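Local coordinates for nitrogenase molybdenum-iron protein alpha chain (Clostridium pasteurianum, PDB 4WES), which forms, with the beta chain, the molybdenum-iron component of nitrogenase, which reduces dinitrogen to ammonium on a molybdenum-iron-sulfur-carbon cluster, at residues I72-I77 with D152-V157; T108-S113 with C145-I150; D125-A130 with A137-Y142; A56-V61 with F172-Y177. All blocks are in the same frame, centred on the assembly; numbering follows the deposited sequence. Where two conformers were deposited one is given.

Interaction 1 (I72-I77 with D152-V157); sequences ITHGPI and DDILAV. With CLF (Fe(8)-S(7) cluster), chain H.
His74 lays the CD2 corner of its imidazole against the CG2 methyl of Ile154, 3.7 Å away, and turns its NE2 edge to the carboxylate of Asp152. The pair is a buried His-carboxylate hydrogen bond at the carboxyl end of a parallel sheet, where strand 69-74 gives way to the loop that carries Pro76 to the P-cluster. His74 NE2 donates to Asp152 OD2 over 2.7 Å, with an N-H...O angle of 162°. The two planes lie only 14° apart, and OD2 accepts on its anti lone pair. With CG anti to the backbone N (chi1 -174°), the ring reaches away from its own strand to the start of helix 154-165. Both ring nitrogens are engaged, since ND1 bonds to Thr108 OG1, and this fixes the rotation of the ring; the buried carboxylate may draw positive charge onto it. Asp152 OD1 is held in turn by Gly119 N. Val147 and Leu123 also pack on the imidazole. One residue later in the second segment, Asp153 caps the helix, its OD1 accepting from Ala156 N, which sits above the carboxylate plane. At the other end of 72-77, Pro76 CB rests 3.5 Å from sulfur S2B of the cluster.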
# COMPACT_ATOMS: atom_id res chain seq x y z
N ILE A 72 -26.31 24.80 -5.07
CA ILE A 72 -26.03 24.64 -6.49
C ILE A 72 -25.21 25.81 -7.00
O ILE A 72 -25.67 26.95 -6.99
CB ILE A 72 -27.31 24.52 -7.34
CG1 ILE A 72 -28.22 23.39 -6.81
CG2 ILE A 72 -26.95 24.30 -8.80
CD1 ILE A 72 -29.55 23.27 -7.57
N THR A 73 -23.99 25.52 -7.44
CA THR A 73 -23.18 26.55 -8.10
C THR A 73 -23.64 26.69 -9.55
O THR A 73 -23.63 25.73 -10.30
CB THR A 73 -21.69 26.15 -8.09
OG1 THR A 73 -21.29 25.98 -6.72
CG2 THR A 73 -20.84 27.15 -8.81
N HIS A 74 -24.05 27.91 -9.89
CA HIS A 74 -24.43 28.19 -11.27
C HIS A 74 -23.20 28.76 -11.99
O HIS A 74 -22.85 29.93 -11.83
CB HIS A 74 -25.61 29.15 -11.34
CG HIS A 74 -26.12 29.36 -12.73
ND1 HIS A 74 -26.24 28.34 -13.65
CD2 HIS A 74 -26.51 30.49 -13.34
CE1 HIS A 74 -26.75 28.84 -14.76
NE2 HIS A 74 -26.93 30.14 -14.59
N GLY A 75 -22.48 27.89 -12.71
CA GLY A 75 -21.21 28.28 -13.30
C GLY A 75 -20.62 27.08 -13.98
O GLY A 75 -21.18 25.99 -13.96
N PRO A 76 -19.45 27.29 -14.64
CA PRO A 76 -18.67 26.18 -15.14
C PRO A 76 -18.07 25.40 -13.96
O PRO A 76 -18.28 25.75 -12.79
CB PRO A 76 -17.65 26.83 -16.08
CG PRO A 76 -17.94 28.33 -16.03
CD PRO A 76 -18.71 28.54 -14.73
N ILE A 77 -17.43 24.28 -14.25
CA ILE A 77 -17.30 23.26 -13.20
C ILE A 77 -16.34 23.60 -12.06
O ILE A 77 -16.54 23.08 -10.95
CB ILE A 77 -16.91 21.89 -13.82
CG1 ILE A 77 -17.22 20.74 -12.86
CG2 ILE A 77 -15.46 21.86 -14.27
CD1 ILE A 77 -18.70 20.63 -12.49
N ASP A 152 -28.17 36.08 -17.11
CA ASP A 152 -28.99 35.17 -16.34
C ASP A 152 -29.50 35.86 -15.07
O ASP A 152 -28.74 36.30 -14.25
CB ASP A 152 -28.19 33.93 -15.92
CG ASP A 152 -28.01 32.89 -17.03
OD1 ASP A 152 -28.34 33.15 -18.21
OD2 ASP A 152 -27.51 31.80 -16.69
N ASP A 153 -30.82 35.87 -14.88
CA ASP A 153 -31.46 36.43 -13.69
C ASP A 153 -31.78 35.27 -12.73
O ASP A 153 -32.88 34.68 -12.76
CB ASP A 153 -32.70 37.23 -14.05
CG ASP A 153 -33.37 37.87 -12.84
OD1 ASP A 153 -33.00 37.54 -11.70
OD2 ASP A 153 -34.26 38.74 -13.01
N ILE A 154 -30.83 34.97 -11.87
CA ILE A 154 -30.99 33.82 -11.00
C ILE A 154 -32.02 34.07 -9.91
O ILE A 154 -32.64 33.14 -9.39
CB ILE A 154 -29.65 33.33 -10.39
CG1 ILE A 154 -29.01 34.38 -9.48
CG2 ILE A 154 -28.72 32.88 -11.50
CD1 ILE A 154 -27.86 33.84 -8.61
N LEU A 155 -32.23 35.34 -9.55
CA LEU A 155 -33.26 35.66 -8.57
C LEU A 155 -34.64 35.22 -9.10
O LEU A 155 -35.44 34.61 -8.37
CB LEU A 155 -33.27 37.17 -8.25
CG LEU A 155 -34.12 37.70 -7.12
CD1 LEU A 155 -33.56 37.36 -5.78
CD2 LEU A 155 -34.25 39.22 -7.21
N ALA A 156 -34.92 35.57 -10.34
CA ALA A 156 -36.19 35.22 -10.96
C ALA A 156 -36.35 33.71 -11.16
O ALA A 156 -37.42 33.14 -10.91
CB ALA A 156 -36.35 35.98 -12.25
N VAL A 157 -35.27 33.04 -11.60
CA VAL A 157 -35.31 31.60 -11.74
C VAL A 157 -35.64 30.93 -10.41
O VAL A 157 -36.47 30.02 -10.32
CB VAL A 157 -34.01 31.02 -12.32
CG1 VAL A 157 -34.04 29.51 -12.35
CG2 VAL A 157 -33.78 31.56 -13.71
FE1 CLF H . -14.94 33.37 -10.74
FE2 CLF H . -12.98 31.92 -10.22
FE3 CLF H . -14.49 32.75 -8.06
FE4 CLF H . -15.39 30.94 -9.87
S1 CLF H . -14.56 31.42 -12.06
S2A CLF H . -13.15 34.06 -9.42
S4A CLF H . -13.66 30.65 -8.42
S3A CLF H . -16.56 32.80 -9.15
FE5 CLF H . -14.91 27.99 -11.60
FE6 CLF H . -14.35 29.32 -14.92
FE7 CLF H . -12.85 27.61 -13.37
FE8 CLF H . -12.62 30.11 -12.42
S2B CLF H . -15.12 27.50 -13.75
S3B CLF H . -12.07 29.46 -14.52
S4B CLF H . -12.67 28.18 -11.14

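Interaction 2 (T108-S113 with C145-I150); sequences TDMQES and CPVGLI. With CLF (Fe(8)-S(7) cluster), chain H.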
# COMPACT_ATOMS: atom_id res chain seq x y z
N THR A 108 -24.43 23.51 -12.18
CA THR A 108 -25.03 23.47 -13.50
C THR A 108 -24.00 23.22 -14.60
O THR A 108 -24.39 23.06 -15.76
CB THR A 108 -25.77 24.77 -13.80
OG1 THR A 108 -24.86 25.86 -13.65
CG2 THR A 108 -26.97 24.94 -12.88
N ASP A 109 -22.70 23.13 -14.26
CA ASP A 109 -21.69 22.69 -15.21
C ASP A 109 -21.86 23.40 -16.57
O ASP A 109 -21.99 22.78 -17.60
CB ASP A 109 -21.77 21.16 -15.36
CG ASP A 109 -20.69 20.53 -16.20
OD1 ASP A 109 -19.61 21.13 -16.42
OD2 ASP A 109 -20.94 19.38 -16.62
N MET A 110 -21.83 24.73 -16.51
CA MET A 110 -22.13 25.52 -17.69
C MET A 110 -21.16 25.20 -18.83
O MET A 110 -19.95 25.02 -18.62
CB MET A 110 -22.14 27.01 -17.33
CG MET A 110 -23.30 27.48 -16.43
SD MET A 110 -23.22 29.21 -15.85
CE MET A 110 -22.86 30.07 -17.37
N GLN A 111 -21.76 25.14 -20.01
CA GLN A 111 -21.05 24.86 -21.25
C GLN A 111 -21.11 26.09 -22.16
O GLN A 111 -21.78 27.09 -21.84
CB GLN A 111 -21.71 23.66 -21.94
CG GLN A 111 -21.74 22.40 -21.12
CD GLN A 111 -20.35 21.87 -20.92
OE1 GLN A 111 -19.68 21.48 -21.88
NE2 GLN A 111 -19.89 21.82 -19.69
N GLU A 112 -20.44 26.02 -23.30
CA GLU A 112 -20.44 27.17 -24.20
C GLU A 112 -21.87 27.55 -24.61
O GLU A 112 -22.18 28.75 -24.76
CB GLU A 112 -19.55 26.91 -25.42
CG GLU A 112 -19.35 28.16 -26.28
CD GLU A 112 -18.26 28.06 -27.31
OE1 GLU A 112 -17.57 29.08 -27.58
OE2 GLU A 112 -18.13 26.95 -27.85
N SER A 113 -22.75 26.57 -24.82
CA SER A 113 -24.14 26.88 -25.15
C SER A 113 -24.81 27.76 -24.11
O SER A 113 -25.62 28.64 -24.43
CB SER A 113 -24.94 25.61 -25.39
OG SER A 113 -24.96 24.77 -24.26
N CYS A 145 -18.48 34.00 -11.96
CA CYS A 145 -18.06 35.03 -12.92
C CYS A 145 -18.97 35.28 -14.13
O CYS A 145 -19.27 36.45 -14.39
CB CYS A 145 -16.62 34.78 -13.36
SG CYS A 145 -15.39 35.18 -12.10
N PRO A 146 -19.36 34.25 -14.91
CA PRO A 146 -20.10 34.58 -16.14
C PRO A 146 -21.56 35.00 -15.98
O PRO A 146 -22.15 35.51 -16.92
CB PRO A 146 -20.03 33.31 -16.96
CG PRO A 146 -19.39 32.30 -16.14
CD PRO A 146 -19.02 32.83 -14.83
N VAL A 147 -22.17 34.72 -14.82
CA VAL A 147 -23.63 34.67 -14.69
C VAL A 147 -24.33 36.00 -15.01
O VAL A 147 -25.24 36.06 -15.85
CB VAL A 147 -24.01 34.18 -13.28
CG1 VAL A 147 -25.49 34.39 -13.00
CG2 VAL A 147 -23.62 32.74 -13.13
N GLY A 148 -23.95 37.07 -14.34
CA GLY A 148 -24.57 38.37 -14.64
C GLY A 148 -24.26 38.82 -16.07
O GLY A 148 -25.16 39.33 -16.78
N LEU A 149 -23.02 38.58 -16.50
CA LEU A 149 -22.57 39.04 -17.83
C LEU A 149 -23.33 38.40 -18.98
O LEU A 149 -23.59 39.05 -20.00
CB LEU A 149 -21.07 38.82 -18.01
CG LEU A 149 -20.25 39.75 -17.13
CD1 LEU A 149 -18.86 39.18 -16.94
CD2 LEU A 149 -20.16 41.15 -17.75
N ILE A 150 -23.76 37.15 -18.81
CA ILE A 150 -24.50 36.45 -19.86
C ILE A 150 -26.00 36.71 -19.77
O ILE A 150 -26.76 36.24 -20.62
CB ILE A 150 -24.20 34.94 -19.91
CG1 ILE A 150 -24.78 34.23 -18.69
CG2 ILE A 150 -22.71 34.70 -20.14
CD1 ILE A 150 -24.61 32.74 -18.74
FE1 CLF H . -14.94 33.37 -10.74
FE2 CLF H . -12.98 31.92 -10.22
FE3 CLF H . -14.49 32.75 -8.06
FE4 CLF H . -15.39 30.94 -9.87
S1 CLF H . -14.56 31.42 -12.06
S2A CLF H . -13.15 34.06 -9.42
S4A CLF H . -13.66 30.65 -8.42
S3A CLF H . -16.56 32.80 -9.15
FE5 CLF H . -14.91 27.99 -11.60
FE6 CLF H . -14.35 29.32 -14.92
FE7 CLF H . -12.85 27.61 -13.37
FE8 CLF H . -12.62 30.11 -12.42
S2B CLF H . -15.12 27.50 -13.75
S3B CLF H . -12.07 29.46 -14.52
S4B CLF H . -12.67 28.18 -11.14
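Met110 drives its thioether into a shallow hollow walled by Pro146 and Val147 of the short, weakly bonded helix 146-149 and by Ile150 just after it. The methyl CE is the bump that goes in furthest. Met110 CE meets Ile150 CD1 tip to tip at 3.5 Å, a short spacing that is doubtful as evidence of strain, because Met110 was modelled in two conformers. The pyrrolidine of Pro146 forms another wall, with CG 4.3 Å from Met110 CE. Met110 SD lies further back and brushes the third wall, Val147 CG2, at 4.5 Å. The bend at the end of the methionine makes this fit possible: its chain runs extended through chi2, then folds at chi3 (48°), which swings CE toward Ile150 while leaving the sulfur beside Val147. Ile150 carries CG1 between its backbone N and carbonyl carbon (chi1 70°), and from there CD1 points back at the methionine. The contact lies next to the P-cluster site: Cys145, just before the helix, is a ligand of the [8Fe-7S] cluster shared with the beta chain, its SG binding iron FE1 at 2.3 Å. Ile115 of helix 112-117 touches Met110, Pro146 and Ile150 alike and adds another apolar side to the hollow. The loop on the methionine's side is tied to itself by Gln111, whose NE2 donates to Asp109 O over 3.1 Å, coming from above the carbonyl plane. The Asp109 carboxylate turns to the subunit interface, where it forms salt bridges with Lys21 and Arg16 of the beta chain.

Interaction 3 (D125-A130 with A137-Y142); sequences DAIHEA and AAIGVY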
# COMPACT_ATOMS: atom_id res chain seq x y z
N ASP A 125 -33.76 23.53 -14.63
CA ASP A 125 -33.80 22.09 -14.68
C ASP A 125 -32.96 21.43 -13.60
O ASP A 125 -33.36 20.40 -13.03
CB ASP A 125 -33.40 21.57 -16.06
CG ASP A 125 -34.40 21.92 -17.16
OD1 ASP A 125 -35.55 22.30 -16.87
OD2 ASP A 125 -34.00 21.76 -18.36
N ALA A 126 -31.82 22.05 -13.26
CA ALA A 126 -30.98 21.54 -12.18
C ALA A 126 -31.64 21.68 -10.83
O ALA A 126 -31.53 20.80 -9.97
CB ALA A 126 -29.63 22.23 -12.19
N ILE A 127 -32.31 22.81 -10.60
CA ILE A 127 -33.06 22.99 -9.35
C ILE A 127 -34.12 21.89 -9.20
O ILE A 127 -34.27 21.28 -8.13
CB ILE A 127 -33.70 24.38 -9.26
CG1 ILE A 127 -32.64 25.48 -9.17
CG2 ILE A 127 -34.68 24.48 -8.09
CD1 ILE A 127 -33.18 26.86 -9.50
N HIS A 128 -34.88 21.64 -10.26
CA HIS A 128 -35.89 20.59 -10.20
C HIS A 128 -35.28 19.20 -10.02
O HIS A 128 -35.83 18.42 -9.24
CB HIS A 128 -36.77 20.62 -11.43
CG HIS A 128 -37.76 21.74 -11.42
ND1 HIS A 128 -39.04 21.58 -10.94
CD2 HIS A 128 -37.66 23.04 -11.80
CE1 HIS A 128 -39.68 22.74 -11.04
NE2 HIS A 128 -38.86 23.64 -11.56
N GLU A 129 -34.16 18.89 -10.67
CA GLU A 129 -33.50 17.61 -10.41
C GLU A 129 -33.05 17.50 -8.98
O GLU A 129 -33.24 16.46 -8.36
CB GLU A 129 -32.35 17.38 -11.38
CG GLU A 129 -32.80 17.05 -12.79
CD GLU A 129 -31.69 16.88 -13.83
OE1 GLU A 129 -30.52 17.09 -13.54
OE2 GLU A 129 -32.06 16.50 -14.97
N ALA A 130 -32.47 18.57 -8.43
CA ALA A 130 -32.04 18.52 -7.04
C ALA A 130 -33.22 18.28 -6.10
O ALA A 130 -33.12 17.51 -5.15
CB ALA A 130 -31.34 19.80 -6.66
N ALA A 137 -34.15 20.76 2.69
CA ALA A 137 -34.86 21.80 3.41
C ALA A 137 -35.03 23.06 2.57
O ALA A 137 -35.98 23.82 2.71
CB ALA A 137 -34.14 22.11 4.70
N ALA A 138 -34.03 23.31 1.71
CA ALA A 138 -33.94 24.52 0.87
C ALA A 138 -32.89 24.24 -0.18
O ALA A 138 -32.09 23.32 -0.04
CB ALA A 138 -33.59 25.74 1.69
N ILE A 139 -32.90 25.07 -1.20
CA ILE A 139 -31.88 25.07 -2.26
C ILE A 139 -31.28 26.44 -2.34
O ILE A 139 -31.98 27.45 -2.26
CB ILE A 139 -32.50 24.62 -3.60
CG1 ILE A 139 -32.96 23.16 -3.48
CG2 ILE A 139 -31.52 24.83 -4.76
CD1 ILE A 139 -33.79 22.65 -4.65
N GLY A 140 -29.94 26.50 -2.47
CA GLY A 140 -29.26 27.74 -2.78
C GLY A 140 -28.74 27.71 -4.20
O GLY A 140 -28.35 26.66 -4.71
N VAL A 141 -28.71 28.89 -4.84
CA VAL A 141 -28.17 29.08 -6.16
C VAL A 141 -27.12 30.17 -6.08
O VAL A 141 -27.43 31.28 -5.63
CB VAL A 141 -29.23 29.55 -7.14
CG1 VAL A 141 -28.60 29.80 -8.51
CG2 VAL A 141 -30.36 28.53 -7.22
N TYR A 142 -25.89 29.88 -6.51
CA TYR A 142 -24.77 30.76 -6.29
C TYR A 142 -24.18 31.20 -7.63
O TYR A 142 -23.75 30.35 -8.42
CB TYR A 142 -23.69 30.05 -5.44
CG TYR A 142 -24.27 29.65 -4.11
CD1 TYR A 142 -24.26 30.50 -3.03
CD2 TYR A 142 -24.90 28.44 -3.97
CE1 TYR A 142 -24.86 30.14 -1.84
CE2 TYR A 142 -25.54 28.06 -2.80
CZ TYR A 142 -25.51 28.93 -1.73
OH TYR A 142 -26.15 28.61 -0.55
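Helix 125-130 runs nearly antiparallel to strand 138-142, at 152° between their N-to-C directions with the axes 9.9 Å apart, and the backbones come nearest at Ile127 and Ile139. Three branched side chains and one alanine methyl fill the space between them. Ile139 points from the strand to the helix, and its CD1 methyl does most of the touching: it lies 4.0 Å from Ile127 CG2, 4.3 Å from Ala130 CB and 3.8 Å from the backbone oxygen Ile127 O. This end methyl thus sits against successive turns of one helix face. Ile127 divides its two branches between two strand residues. CG2, anti to the backbone N, meets Ile139, while CG1, on the N side (chi1 -66°), carries CD1 along to Val141, where Ile127 CD1 lies 4.0 Å from Val141 CG2. The Ile127 and Val141 side chains cross at about a right angle. All four residues are buried, and the side-chain contacts are all between apolar groups. The unit is the helix-to-strand half of a beta-alpha-beta crossover in the parallel four-stranded sheet of this domain, the chain turning back through a short connection after helix 120-134. Beyond the contact, Ile127 packs on Val157 and Ala161 of helix 154-165, Ala130 reaches Val70 and Ile72 of strand 69-74, and strand 138-143 lies in the sheet between strands 69-74 and 169-172.

Interaction 4 (A56-V61 with F172-Y177); sequences AGCKGV and FSCEGY. With ICS (iron-sulfur-molybdenum cluster with interstitial carbon), chain F; CLF (Fe(8)-S(7) cluster), chain H.
Beside the gap between the P-cluster, shared with the beta chain, and the molybdenum-iron cluster, helix 54-63 packs on the loop that leaves strand 169-172, and Cys58 makes the join. Its CB lies 3.5 Å from Cys174 CB. Held anti to the backbone N (chi1 -175°), its sulfur carries on past Cys174 to Phe172, where Cys58 SG is 3.6 Å from Phe172 CD2. The sulfur-aromatic contact is oblique: SG stands 4.4 Å from the ring centroid and 47° off the ring normal, and also leans on Phe172 CB. Cys174 places its own SG between backbone N and carbonyl carbon, and this sulfur lies 3.7 Å from Cys58 CB; the two cysteines pack side by side and form no disulfide. The loop departs from a parallel sheet, turning through an inverse gamma turn centred on Ser173, and the helix contains a wider pi-type turn. Both segments continue to cofactors. Gly176 N approaches the P-cluster sulfur S3A at 3.6 Å, and Val61 CG1 comes within 3.5 Å of sulfur S2A of the molybdenum-iron cluster, while Ala56 touches homocitrate. Ala189 of helix 182-196 packs on Cys58, and the Phe172 ring meets that of Tyr142 with the planes nearly parallel, at about 5°.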
# COMPACT_ATOMS: atom_id res chain seq x y z
N ALA A 56 -16.25 32.42 -3.28
CA ALA A 56 -15.68 31.66 -2.18
C ALA A 56 -16.26 32.13 -0.86
O ALA A 56 -16.69 31.33 -0.03
CB ALA A 56 -14.15 31.80 -2.19
N GLY A 57 -16.29 33.46 -0.64
CA GLY A 57 -16.78 33.98 0.62
C GLY A 57 -18.25 33.68 0.89
O GLY A 57 -18.67 33.51 2.04
N CYS A 58 -19.04 33.61 -0.16
CA CYS A 58 -20.50 33.38 -0.03
C CYS A 58 -20.84 31.89 -0.00
O CYS A 58 -21.38 31.38 0.99
CB CYS A 58 -21.19 34.06 -1.21
SG CYS A 58 -23.00 33.99 -1.10
N LYS A 59 -20.51 31.16 -1.07
CA LYS A 59 -20.83 29.74 -1.16
C LYS A 59 -19.85 28.89 -0.36
O LYS A 59 -20.24 28.02 0.41
CB LYS A 59 -20.87 29.30 -2.62
CG LYS A 59 -21.45 27.92 -2.90
CD LYS A 59 -20.53 26.74 -2.71
CE LYS A 59 -21.23 25.48 -3.15
NZ LYS A 59 -20.42 24.25 -3.01
N GLY A 60 -18.56 29.10 -0.61
CA GLY A 60 -17.57 28.24 0.01
C GLY A 60 -17.45 28.41 1.51
O GLY A 60 -17.07 27.46 2.20
N VAL A 61 -17.75 29.61 2.00
CA VAL A 61 -17.50 29.98 3.38
C VAL A 61 -18.79 30.06 4.19
O VAL A 61 -19.05 29.22 5.05
CB VAL A 61 -16.64 31.27 3.48
CG1 VAL A 61 -16.53 31.75 4.92
CG2 VAL A 61 -15.26 31.00 2.86
N PHE A 172 -27.97 33.95 -4.70
CA PHE A 172 -26.89 34.80 -4.22
C PHE A 172 -26.08 35.30 -5.40
O PHE A 172 -25.47 34.49 -6.11
CB PHE A 172 -25.96 34.01 -3.28
CG PHE A 172 -26.65 33.48 -2.05
CD1 PHE A 172 -27.33 32.30 -2.07
CD2 PHE A 172 -26.61 34.20 -0.86
CE1 PHE A 172 -27.98 31.80 -0.95
CE2 PHE A 172 -27.24 33.72 0.28
CZ PHE A 172 -27.95 32.53 0.24
N SER A 173 -26.04 36.63 -5.59
CA SER A 173 -25.29 37.21 -6.70
C SER A 173 -23.86 37.48 -6.25
O SER A 173 -23.46 38.62 -6.06
CB SER A 173 -25.95 38.47 -7.18
OG SER A 173 -27.14 38.16 -7.89
N CYS A 174 -23.12 36.40 -6.08
CA CYS A 174 -21.73 36.39 -5.60
C CYS A 174 -20.71 36.12 -6.70
O CYS A 174 -19.71 35.46 -6.49
CB CYS A 174 -21.58 35.44 -4.44
SG CYS A 174 -22.13 33.74 -4.79
N GLU A 175 -20.96 36.70 -7.87
CA GLU A 175 -19.98 36.62 -8.95
C GLU A 175 -18.58 36.97 -8.45
O GLU A 175 -18.41 37.93 -7.70
CB GLU A 175 -20.34 37.54 -10.11
CG GLU A 175 -21.57 37.17 -10.91
CD GLU A 175 -22.91 37.66 -10.37
OE1 GLU A 175 -23.85 37.63 -11.19
OE2 GLU A 175 -23.03 38.06 -9.20
N GLY A 176 -17.58 36.22 -8.90
CA GLY A 176 -16.27 36.30 -8.25
C GLY A 176 -15.58 37.59 -8.28
O GLY A 176 -14.83 37.91 -7.35
N TYR A 177 -15.81 38.39 -9.31
CA TYR A 177 -15.13 39.68 -9.45
C TYR A 177 -15.71 40.80 -8.59
O TYR A 177 -15.12 41.88 -8.52
CB TYR A 177 -15.13 40.15 -10.89
CG TYR A 177 -16.54 40.22 -11.47
CD1 TYR A 177 -17.37 41.28 -11.19
CD2 TYR A 177 -17.03 39.21 -12.27
CE1 TYR A 177 -18.65 41.36 -11.69
CE2 TYR A 177 -18.31 39.26 -12.78
CZ TYR A 177 -19.13 40.33 -12.48
OH TYR A 177 -20.39 40.35 -13.01
FE1 ICS F . -14.08 34.21 9.38
MO1 ICS F . -9.93 30.35 5.34
FE2 ICS F . -13.37 33.70 6.87
FE3 ICS F . -13.50 31.71 8.65
FE4 ICS F . -11.61 33.56 8.85
FE5 ICS F . -10.06 32.16 7.33
FE6 ICS F . -11.84 32.24 5.40
FE7 ICS F . -11.93 30.32 7.13
CX ICS F . -12.04 32.32 7.41
S1A ICS F . -12.65 35.46 8.09
S1B ICS F . -9.66 32.67 5.17
S2A ICS F . -15.26 32.97 7.90
S2B ICS F . -13.30 33.68 4.65
S3A ICS F . -9.38 33.53 8.99
S3B ICS F . -12.26 30.11 4.92
S4A ICS F . -12.83 32.68 10.58
S4B ICS F . -9.80 29.96 7.64
S5A ICS F . -13.48 29.48 8.45
FE1 CLF H . -14.94 33.37 -10.74
FE2 CLF H . -12.98 31.92 -10.22
FE3 CLF H . -14.49 32.75 -8.06
FE4 CLF H . -15.39 30.94 -9.87
S1 CLF H . -14.56 31.42 -12.06
S2A CLF H . -13.15 34.06 -9.42
S4A CLF H . -13.66 30.65 -8.42
S3A CLF H . -16.56 32.80 -9.15
FE5 CLF H . -14.91 27.99 -11.60
FE6 CLF H . -14.35 29.32 -14.92
FE7 CLF H . -12.85 27.61 -13.37
FE8 CLF H . -12.62 30.11 -12.42
S2B CLF H . -15.12 27.50 -13.75
S3B CLF H . -12.07 29.46 -14.52
S4B CLF H . -12.67 28.18 -11.14

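From the N terminus, helix 54-63 comes first, and interaction 4 closes the longest loop by pairing it with the turn after strand 169-172. Inside that loop lies interaction 1, joining the end of strand 69-74 to the start of helix 154-165. Interaction 2 nests within it, and interaction 3, innermost, fastens helix 120-134 to the strand that follows; none of the four cross. They converge on one parallel sheet: Ile72 N and His74 N probably bond to Gly140 O and Tyr142 O, and Val141 O probably receives Phe172 N. Interactions 1, 2 and 4 border the P-cluster, whereas only interaction 4 also reaches the molybdenum-iron cluster.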